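Local coordinates for protein alpha-galactosidase (PDB 3A5V) that probably hydrolyses terminal alpha-linked galactose from oligosaccharides as a glycoside hydrolase family 27 enzyme that assembles into a tetramer, at residues A[57-62]-A[108-113]. Residues are numbered along the deposited sequence; the frame is centred on the assembly and turned at random.
Sequences NERESS and LGYEDI. With MAN (alpha-D-mannopyranose), chain B; MAN (alpha-D-mannopyranose), chain C.
R59 lays its guanidinium flat on the ring of Y110, a cation-pi stack between two surface loops of the (beta/alpha)8 barrel: one follows strand 47-49, the other leads from strand 89-95 into helix 111-121. The two planes lie 8° apart, and R59 CZ stands 3.9 Å from the centroid of the Y110 ring, 28° off its normal, an offset stack over one face. The overlap includes the chain behind the charge: R59 CD, 4.0 Å from the same centroid, makes a CH-pi contact, while NE rides above the middle of the ring. R59 is extended from CG to NE, and the two side chains together span the 10.6 Å between R59 CA and Y110 CA. Beyond the ring, NH2 comes within 3.5 Å of Y110 CB, and I113 CG2 approaches NH1 obliquely at longer range. Bonds outside the stack fix the rotation of the guanidinium: NH1 reaches the carbonyl of K63 and forms a salt bridge with D114, and NH2 reaches the carbonyl of A106. An alanine in place of Y110 would probably deprive R59 of its cation-pi partner and of the CH-pi contact at CD, and uncover one face of the guanidinium. Y110 occupies the N-cap position of helix 111-121 and, together with G109, I113 and K63, borders a bound polyether, probably from the crystallisation liquor. Just before the helix, the N-H of G109 bonds to E111 OE2 at 167°. At the N-terminal end of 57-62, mannose residues pack on the first loop: O2 of the chain B mannose accepts from N57 ND2 at 2.8 Å and donates to E58 OE2 at 2.7 Å.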
loop_
_atom_site.group_PDB
_atom_site.type_symbol
_atom_site.label_atom_id
_atom_site.label_comp_id
_atom_site.label_asym_id
_atom_site.label_seq_id
_atom_site.Cartn_x
_atom_site.Cartn_y
_atom_site.Cartn_z
ATOM N N ASN A 57 16.495 -14.362 -33.112
ATOM C CA ASN A 57 16.165 -15.327 -32.051
ATOM C C ASN A 57 17.225 -15.477 -30.954
ATOM O O ASN A 57 16.903 -15.894 -29.843
ATOM C CB ASN A 57 15.835 -16.702 -32.648
ATOM C CG ASN A 57 17.065 -17.387 -33.218
ATOM O OD1 ASN A 57 17.785 -16.801 -34.031
ATOM N ND2 ASN A 57 17.330 -18.621 -32.775
ATOM N N GLU A 58 18.478 -15.145 -31.263
ATOM C CA GLU A 58 19.560 -15.223 -30.288
ATOM C C GLU A 58 20.573 -14.115 -30.532
ATOM O O GLU A 58 20.671 -13.609 -31.647
ATOM C CB GLU A 58 20.253 -16.603 -30.318
ATOM C CG GLU A 58 19.352 -17.809 -29.891
ATOM C CD GLU A 58 18.788 -17.723 -28.445
ATOM O OE1 GLU A 58 19.461 -17.161 -27.546
ATOM O OE2 GLU A 58 17.662 -18.235 -28.207
ATOM N N ARG A 59 21.301 -13.738 -29.481
ATOM C CA ARG A 59 22.415 -12.795 -29.580
ATOM C C ARG A 59 23.593 -13.406 -30.348
ATOM O O ARG A 59 23.726 -14.630 -30.433
ATOM C CB ARG A 59 22.886 -12.361 -28.190
ATOM C CG ARG A 59 21.886 -11.483 -27.449
ATOM C CD ARG A 59 22.380 -11.037 -26.060
ATOM N NE ARG A 59 21.393 -10.130 -25.473
ATOM C CZ ARG A 59 21.337 -8.819 -25.705
ATOM N NH1 ARG A 59 22.267 -8.214 -26.455
ATOM N NH2 ARG A 59 20.365 -8.093 -25.152
ATOM N N GLU A 60 24.424 -12.537 -30.912
ATOM C CA GLU A 60 25.657 -12.947 -31.568
ATOM C C GLU A 60 26.654 -13.423 -30.505
ATOM O O GLU A 60 26.490 -13.144 -29.307
ATOM C CB GLU A 60 26.239 -11.770 -32.368
ATOM C CG GLU A 60 25.275 -11.180 -33.416
ATOM C CD GLU A 60 24.783 -12.230 -34.414
ATOM O OE1 GLU A 60 25.636 -12.922 -35.001
ATOM O OE2 GLU A 60 23.556 -12.379 -34.615
ATOM N N SER A 61 27.684 -14.150 -30.938
ATOM C CA SER A 61 28.802 -14.496 -30.043
ATOM C C SER A 61 29.392 -13.254 -29.413
ATOM O O SER A 61 29.815 -13.286 -28.263
ATOM C CB SER A 61 29.900 -15.254 -30.799
ATOM O OG SER A 61 29.452 -16.560 -31.100
ATOM N N SER A 62 29.408 -12.165 -30.176
ATOM C CA SER A 62 29.862 -10.859 -29.706
ATOM C C SER A 62 28.932 -10.250 -28.624
ATOM O O SER A 62 29.275 -9.234 -28.022
ATOM C CB SER A 62 29.946 -9.891 -30.893
ATOM O OG SER A 62 28.660 -9.325 -31.168
ATOM N N LEU A 108 18.118 -6.231 -20.149
ATOM C CA LEU A 108 18.595 -6.185 -18.752
ATOM C C LEU A 108 19.971 -6.845 -18.630
ATOM O O LEU A 108 20.127 -8.013 -18.983
ATOM C CB LEU A 108 17.615 -6.879 -17.798
ATOM C CG LEU A 108 17.911 -6.778 -16.291
ATOM C CD1 LEU A 108 17.730 -5.329 -15.815
ATOM C CD2 LEU A 108 16.997 -7.743 -15.506
ATOM N N GLY A 109 20.956 -6.103 -18.133
ATOM C CA GLY A 109 22.311 -6.633 -18.016
ATOM C C GLY A 109 23.128 -6.488 -19.290
ATOM O O GLY A 109 24.327 -6.747 -19.278
ATOM N N TYR A 110 22.487 -6.060 -20.381
ATOM C CA TYR A 110 23.168 -5.818 -21.657
ATOM C C TYR A 110 23.015 -4.374 -22.110
ATOM O O TYR A 110 23.128 -4.092 -23.301
ATOM C CB TYR A 110 22.605 -6.744 -22.760
ATOM C CG TYR A 110 22.921 -8.208 -22.567
ATOM C CD1 TYR A 110 22.190 -8.982 -21.665
ATOM C CD2 TYR A 110 23.954 -8.820 -23.290
ATOM C CE1 TYR A 110 22.490 -10.333 -21.467
ATOM C CE2 TYR A 110 24.258 -10.171 -23.117
ATOM C CZ TYR A 110 23.517 -10.920 -22.206
ATOM O OH TYR A 110 23.802 -12.250 -22.017
ATOM N N GLU A 111 22.773 -3.459 -21.170
ATOM C CA GLU A 111 22.366 -2.094 -21.531
ATOM C C GLU A 111 23.440 -1.364 -22.370
ATOM O O GLU A 111 23.112 -0.756 -23.383
ATOM C CB GLU A 111 21.995 -1.267 -20.293
ATOM C CG GLU A 111 20.756 -1.766 -19.509
ATOM C CD GLU A 111 21.079 -2.831 -18.447
ATOM O OE1 GLU A 111 22.226 -3.335 -18.431
ATOM O OE2 GLU A 111 20.173 -3.155 -17.630
ATOM N N ASP A 112 24.705 -1.429 -21.949
ATOM C CA ASP A 112 25.794 -0.756 -22.684
ATOM C C ASP A 112 25.922 -1.280 -24.108
ATOM O O ASP A 112 25.963 -0.507 -25.061
ATOM C CB ASP A 112 27.137 -0.894 -21.951
ATOM C CG ASP A 112 27.259 0.072 -20.782
ATOM O OD1 ASP A 112 26.373 0.937 -20.613
ATOM O OD2 ASP A 112 28.243 -0.027 -20.029
ATOM N N ILE A 113 25.963 -2.597 -24.226
ATOM C CA ILE A 113 26.064 -3.283 -25.512
ATOM C C ILE A 113 24.898 -2.929 -26.453
ATOM O O ILE A 113 25.117 -2.605 -27.626
ATOM C CB ILE A 113 26.165 -4.802 -25.294
ATOM C CG1 ILE A 113 27.568 -5.142 -24.734
ATOM C CG2 ILE A 113 25.900 -5.568 -26.592
ATOM C CD1 ILE A 113 27.671 -6.546 -24.133
HETATM C C1 MAN B . 16.089 -21.543 -30.015
HETATM C C2 MAN B . 15.388 -20.188 -29.787
HETATM C C3 MAN B . 13.974 -20.161 -30.396
HETATM C C4 MAN B . 13.972 -20.698 -31.829
HETATM C C5 MAN B . 14.737 -22.023 -31.936
HETATM C C6 MAN B . 14.810 -22.532 -33.377
HETATM O O2 MAN B . 16.170 -19.133 -30.307
HETATM O O3 MAN B . 13.419 -18.857 -30.419
HETATM O O4 MAN B . 12.633 -20.866 -32.237
HETATM O O5 MAN B . 16.049 -21.908 -31.387
HETATM O O6 MAN B . 15.635 -21.686 -34.152
HETATM C C1 MAN C . 12.532 -18.625 -29.298
HETATM C C2 MAN C . 11.213 -18.015 -29.785
HETATM C C3 MAN C . 11.419 -16.598 -30.328
HETATM C C4 MAN C . 12.296 -15.730 -29.424
HETATM C C5 MAN C . 13.502 -16.501 -28.869
HETATM C C6 MAN C . 14.282 -15.707 -27.827
HETATM O O2 MAN C . 10.260 -17.978 -28.738
HETATM O O3 MAN C . 10.165 -15.970 -30.507
HETATM O O4 MAN C . 12.742 -14.636 -30.193
HETATM O O5 MAN C . 13.111 -17.765 -28.329
HETATM O O6 MAN C . 13.501 -15.503 -26.668
#